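Local atomic coordinates of flagellin hook IN motif family (PDB entry 6XI1), a protein that forms a chain of calcium-binding beta-sandwich repeats in the extending region of a bacterial RTX adhesin, probably carrying its adhesive end away from the cell. Residues A[38-41]-A[42-46]; A[96-99]-A[100-104]; A[216-219]-A[220-224]. All coordinates share one frame; numbering follows the deposited sequence.

All three contacts are local turns at ends of strands, gathered where the first repeat meets the second. Contact 1 is the most exposed, with L44 as its one buried touching residue; contacts 2 and 3 are partly buried. Contacts 1 and 2 belong to the same sheet and share a calcium ion, bound by D38 and Q96, whose side chains also probably hydrogen-bond (D38 OD1 to Q96 NE2, 2.9 Å). Contact 3 lies in the next repeat, its centre about 18 Å from that of contact 2, and serves a different calcium. The chemistry varies accordingly: a serine and waters close contact 1, a glutamate carboxylate accepts from G99 N in contact 2, and backbone pairing dominates contact 3.

Contact 1. Residues A[38-41]-A[42-46]; sequences DEST and PLLTE. With CA (calcium ion), chain M.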
# COMPACT_ATOMS: atom_id res chain seq x y z
N ASP A 38 42.36 33.43 -19.15
CA ASP A 38 42.80 32.02 -19.02
C ASP A 38 43.60 31.53 -20.25
O ASP A 38 43.73 30.29 -20.42
CB ASP A 38 41.59 31.11 -18.73
CG ASP A 38 40.83 31.47 -17.45
OD1 ASP A 38 41.48 31.87 -16.47
OD2 ASP A 38 39.58 31.39 -17.46
N GLU A 39 44.13 32.43 -21.10
CA GLU A 39 44.95 31.97 -22.27
C GLU A 39 46.28 31.46 -21.72
O GLU A 39 46.93 30.60 -22.39
CB GLU A 39 45.14 33.05 -23.35
CG GLU A 39 46.05 34.20 -22.93
CD GLU A 39 46.39 35.22 -24.01
OE1 GLU A 39 45.55 35.41 -24.94
OE2 GLU A 39 47.47 35.83 -23.92
N SER A 40 46.65 31.93 -20.54
CA SER A 40 47.94 31.66 -19.86
C SER A 40 47.78 32.02 -18.39
O SER A 40 46.84 32.74 -18.05
CB SER A 40 49.06 32.45 -20.52
OG SER A 40 48.83 33.86 -20.45
N THR A 41 48.69 31.54 -17.54
CA THR A 41 48.63 31.69 -16.06
C THR A 41 50.06 31.67 -15.54
O THR A 41 50.90 30.98 -16.11
CB THR A 41 47.75 30.58 -15.45
OG1 THR A 41 47.79 30.71 -14.03
CG2 THR A 41 48.18 29.18 -15.82
N PRO A 42 50.42 32.41 -14.47
CA PRO A 42 49.53 33.35 -13.79
C PRO A 42 49.29 34.71 -14.49
O PRO A 42 48.41 35.45 -14.04
CB PRO A 42 50.29 33.63 -12.47
CG PRO A 42 51.74 33.50 -12.86
CD PRO A 42 51.76 32.37 -13.87
N LEU A 43 50.09 35.04 -15.51
CA LEU A 43 49.98 36.34 -16.21
C LEU A 43 49.39 36.10 -17.60
O LEU A 43 49.68 35.04 -18.22
CB LEU A 43 51.34 37.01 -16.36
CG LEU A 43 52.07 37.44 -15.08
CD1 LEU A 43 53.37 38.15 -15.44
CD2 LEU A 43 51.21 38.34 -14.22
N LEU A 44 48.63 37.09 -18.06
CA LEU A 44 48.36 37.35 -19.48
C LEU A 44 49.38 38.40 -19.92
O LEU A 44 49.53 39.41 -19.20
CB LEU A 44 46.93 37.84 -19.67
CG LEU A 44 45.86 37.05 -18.90
CD1 LEU A 44 44.49 37.50 -19.34
CD2 LEU A 44 46.03 35.54 -19.10
N THR A 45 50.04 38.16 -21.04
CA THR A 45 51.16 39.01 -21.50
C THR A 45 51.00 39.22 -23.00
O THR A 45 50.65 38.26 -23.75
CB THR A 45 52.51 38.39 -21.15
OG1 THR A 45 52.60 37.22 -21.98
CG2 THR A 45 52.67 37.98 -19.71
N GLU A 46 51.25 40.45 -23.40
CA GLU A 46 51.26 40.87 -24.82
C GLU A 46 52.47 41.78 -25.02
O GLU A 46 52.86 42.49 -24.07
CB GLU A 46 49.95 41.57 -25.18
CG GLU A 46 49.87 41.95 -26.64
CD GLU A 46 49.60 40.80 -27.61
OE1 GLU A 46 50.22 39.73 -27.46
OE2 GLU A 46 48.77 40.98 -28.50
CA CA M . 37.86 31.86 -16.00
O HOH W 1 48.60 37.37 -25.82
O HOH W 2 49.53 35.43 -22.51
O HOH W 3 36.74 30.15 -17.41
O HOH W 4 38.82 29.94 -15.06
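L44 lays its CD2 methyl against S40, 3.1 Å from S40 O and 3.5 Å from S40 OG. The leucine CG lies beside its own backbone N (chi1 -46°), which sends the branch back over the preceding loop; the same methyl meets the chain of E39 at CG, 4.1 Å away. S40 O is buried here and has no polar partner in the model, the methyl being its close neighbour. On the polar side, S40 OG donates to L43 O over 2.7 Å, in the carbonyl plane and on a lone pair (C=O...donor angle 135°), and accepts a hydrogen bond from a water. That water also donates to E39 OE2 at 2.5 Å and accepts a hydrogen bond from T45 N at 3.1 Å, tying the loop to the first residues of strand 43-53. The other carboxylate oxygen of E39 accepts from T36 N, which fixes the rotation of the group. D38 faces away from this cluster: its OD2 binds calcium at 2.3 Å alongside E37, Q96 and D129, while OD1 accepts from N92 ND2, steadying the carboxylate. The peptide bond before P42 is cis and the CA atoms of S40 and L43 are 6.3 Å apart, the geometry of a type VI turn, here joining strands 26-36 and 43-53 of the sandwich next to a calcium site.

Contact 2. Residues A[96-99]-A[100-104]; sequences QYLG and EGETK. With CA (calcium ion), chain L; CA (calcium ion), chain M.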
# COMPACT_ATOMS: atom_id res chain seq x y z
N GLN A 96 38.93 37.51 -14.31
CA GLN A 96 38.03 36.32 -14.27
C GLN A 96 36.60 36.81 -14.41
O GLN A 96 35.81 36.13 -15.06
CB GLN A 96 38.22 35.53 -12.98
CG GLN A 96 39.56 34.82 -12.89
CD GLN A 96 39.79 33.83 -14.00
OE1 GLN A 96 39.03 32.85 -14.18
NE2 GLN A 96 40.83 34.09 -14.78
N TYR A 97 36.30 38.01 -13.88
CA TYR A 97 34.93 38.57 -13.81
C TYR A 97 34.36 38.83 -15.21
O TYR A 97 33.15 39.01 -15.33
CB TYR A 97 34.89 39.84 -12.98
CG TYR A 97 35.42 41.05 -13.70
CD1 TYR A 97 36.77 41.36 -13.67
CD2 TYR A 97 34.58 41.93 -14.35
CE1 TYR A 97 37.27 42.48 -14.33
CE2 TYR A 97 35.08 43.02 -15.05
CZ TYR A 97 36.43 43.31 -15.02
OH TYR A 97 36.94 44.37 -15.73
N LEU A 98 35.20 38.87 -16.25
CA LEU A 98 34.70 39.11 -17.62
C LEU A 98 34.01 37.83 -18.11
O LEU A 98 34.55 36.71 -17.91
CB LEU A 98 35.85 39.51 -18.53
CG LEU A 98 36.56 40.82 -18.21
CD1 LEU A 98 37.83 40.92 -19.02
CD2 LEU A 98 35.65 42.03 -18.49
N GLY A 99 32.79 37.99 -18.60
CA GLY A 99 31.97 36.93 -19.18
C GLY A 99 32.44 36.59 -20.58
O GLY A 99 33.33 37.26 -21.11
N GLU A 100 31.82 35.58 -21.18
CA GLU A 100 32.20 35.10 -22.53
C GLU A 100 32.11 36.27 -23.52
O GLU A 100 31.04 36.88 -23.62
CB GLU A 100 31.27 33.94 -22.91
CG GLU A 100 31.71 33.19 -24.17
CD GLU A 100 32.95 32.32 -24.07
OE1 GLU A 100 33.28 31.78 -22.97
OE2 GLU A 100 33.60 32.15 -25.14
N GLY A 101 33.22 36.59 -24.19
CA GLY A 101 33.28 37.62 -25.24
C GLY A 101 33.31 39.04 -24.67
O GLY A 101 33.38 39.96 -25.48
N GLU A 102 33.19 39.24 -23.36
CA GLU A 102 33.10 40.61 -22.79
C GLU A 102 34.50 41.24 -22.86
O GLU A 102 35.45 40.55 -22.54
CB GLU A 102 32.60 40.57 -21.35
CG GLU A 102 32.46 41.93 -20.70
CD GLU A 102 31.95 41.91 -19.26
OE1 GLU A 102 31.61 40.81 -18.79
OE2 GLU A 102 31.93 43.00 -18.59
N THR A 103 34.62 42.48 -23.31
CA THR A 103 35.93 43.14 -23.56
C THR A 103 36.17 44.23 -22.52
O THR A 103 35.23 44.88 -22.07
CB THR A 103 36.06 43.67 -25.00
OG1 THR A 103 35.07 44.65 -25.24
CG2 THR A 103 35.95 42.59 -26.05
N LYS A 104 37.42 44.41 -22.15
CA LYS A 104 37.89 45.57 -21.36
C LYS A 104 39.08 46.18 -22.10
O LYS A 104 40.06 45.44 -22.38
CB LYS A 104 38.29 45.14 -19.96
CG LYS A 104 38.71 46.27 -19.03
CD LYS A 104 39.21 45.79 -17.73
CE LYS A 104 39.17 46.85 -16.66
NZ LYS A 104 40.05 47.99 -16.99
CA CA L . 35.24 34.83 -16.90
CA CA M . 37.86 31.86 -16.00
O HOH W 5 31.12 40.43 -16.17
O HOH W 3 36.74 30.15 -17.41
O HOH W 4 38.82 29.94 -15.06
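E102 stretches its side chain back across the turn to G99: with CG anti to the backbone N (chi1 -179°) and the chain extended, OE1 accepts from G99 N at 3.1 Å. The N-H points almost straight at the oxygen (172°), meeting it on the anti side but tilted 32° out of the carboxylate plane. A water sits 2.7 Å from E102 OE1 and also near Y97 O, giving E102 OE1 a second likely donor. L98 crosses the glutamate at about a right angle, its CD2 3.8 Å from E102 CD. L98 CG also lies over one face of the Y97 ring, toward the rim. At the far end of that ring Y97 OH meets the aliphatic part of K104, 3.3 Å from K104 CD, the two chains again crossing nearly perpendicularly; the lysine amine goes on to G73 and a salt bridge with E106. E102 N donates to G99 O over 3.0 Å, closing the type II turn from G99 to E102. Q96, bent at its second torsion, offers OE1 to one calcium at 2.4 Å and its backbone O to another, which L98 O binds at 2.2 Å. The turn thus follows directly on a paired calcium site, whose other ligands include E37 of the first domain, V127 and D129 of the link between the sheets, and D162 of the following one, an interdomain calcium site.

Contact 3. Residues A[216-219]-A[220-224]; sequences VASV and DGTTH. With CA (calcium ion), chain Q.
D220 and S218 are bridged by a water that accepts from both D220 N and S218 OG, the latter over 2.9 Å. The D220 side chain, with CG lying between its backbone N and carbonyl carbon (chi1 74°), divides its oxygens: OD2 binds calcium at 2.4 Å with N128, D129, D160, D162 and E166, while OD1 turns inward and accepts twice from T222, ahead in the chain. G221 N donates to S218 O over 2.9 Å, closing a type I turn, and G221 has positive phi (93°). Because S218 N then bonds to T222 O rather than to G221, the loop is a type I turn with a G1 bulge, the compact end of the hairpin between strands 209-217 and 223-231. T222 grips D220 OD1 with its N, an Asx turn, and with OG1 at 2.6 Å on the syn lone pair; its CB packs 3.3 Å from S218 OG. T223 forms a non-hydrogen-bonded antiparallel pair with A217, and T223 CA makes a CA-H...O contact with V216 O at 3.3 Å. H224 completes the ladder as a hydrogen-bonded pair: V216 N reaches H224 O at 2.8 Å and H224 N reaches V216 O at 3.0 Å, while the imidazole NE2 swings off to D137.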
# COMPACT_ATOMS: atom_id res chain seq x y z
N VAL A 216 18.29 21.35 -13.51
CA VAL A 216 18.04 22.82 -13.59
C VAL A 216 19.29 23.49 -14.15
O VAL A 216 20.35 22.84 -14.15
CB VAL A 216 17.61 23.36 -12.23
CG1 VAL A 216 16.29 22.74 -11.79
CG2 VAL A 216 18.67 23.19 -11.18
N ALA A 217 19.21 24.77 -14.52
CA ALA A 217 20.33 25.50 -15.14
C ALA A 217 20.44 26.92 -14.58
O ALA A 217 19.40 27.54 -14.29
CB ALA A 217 20.18 25.56 -16.64
N SER A 218 21.68 27.38 -14.45
CA SER A 218 22.00 28.80 -14.17
C SER A 218 21.91 29.54 -15.50
O SER A 218 21.76 28.88 -16.59
CB SER A 218 23.34 28.95 -13.53
OG SER A 218 24.38 28.51 -14.36
N VAL A 219 21.99 30.88 -15.46
CA VAL A 219 21.90 31.75 -16.67
C VAL A 219 22.88 31.27 -17.75
O VAL A 219 22.49 31.31 -18.93
CB VAL A 219 22.16 33.23 -16.29
CG1 VAL A 219 22.46 34.09 -17.53
CG2 VAL A 219 21.01 33.77 -15.49
N ASP A 220 24.12 30.94 -17.41
CA ASP A 220 25.15 30.61 -18.43
C ASP A 220 24.97 29.16 -18.93
O ASP A 220 25.81 28.72 -19.74
CB ASP A 220 26.57 30.88 -17.94
CG ASP A 220 27.11 29.88 -16.94
OD1 ASP A 220 26.38 28.92 -16.60
OD2 ASP A 220 28.24 30.06 -16.54
N GLY A 221 23.97 28.42 -18.43
CA GLY A 221 23.67 27.04 -18.91
C GLY A 221 24.37 25.97 -18.09
O GLY A 221 24.23 24.78 -18.42
N THR A 222 25.09 26.34 -17.03
CA THR A 222 25.65 25.38 -16.05
C THR A 222 24.50 24.60 -15.40
O THR A 222 23.51 25.23 -14.94
CB THR A 222 26.48 26.05 -14.95
OG1 THR A 222 27.50 26.89 -15.50
CG2 THR A 222 27.11 25.02 -14.06
N THR A 223 24.60 23.27 -15.35
CA THR A 223 23.50 22.42 -14.89
C THR A 223 23.78 21.83 -13.52
O THR A 223 24.92 21.69 -13.13
CB THR A 223 23.11 21.34 -15.92
OG1 THR A 223 24.23 20.48 -16.08
CG2 THR A 223 22.66 21.89 -17.25
N HIS A 224 22.70 21.57 -12.78
CA HIS A 224 22.72 20.75 -11.54
C HIS A 224 21.47 19.85 -11.51
O HIS A 224 20.43 20.24 -12.05
CB HIS A 224 22.79 21.65 -10.32
CG HIS A 224 23.30 21.01 -9.08
ND1 HIS A 224 24.63 20.78 -8.87
CD2 HIS A 224 22.67 20.56 -7.99
CE1 HIS A 224 24.81 20.24 -7.68
NE2 HIS A 224 23.62 20.08 -7.13
CA CA Q . 29.47 32.02 -15.99
O HOH W 6 25.37 31.15 -14.81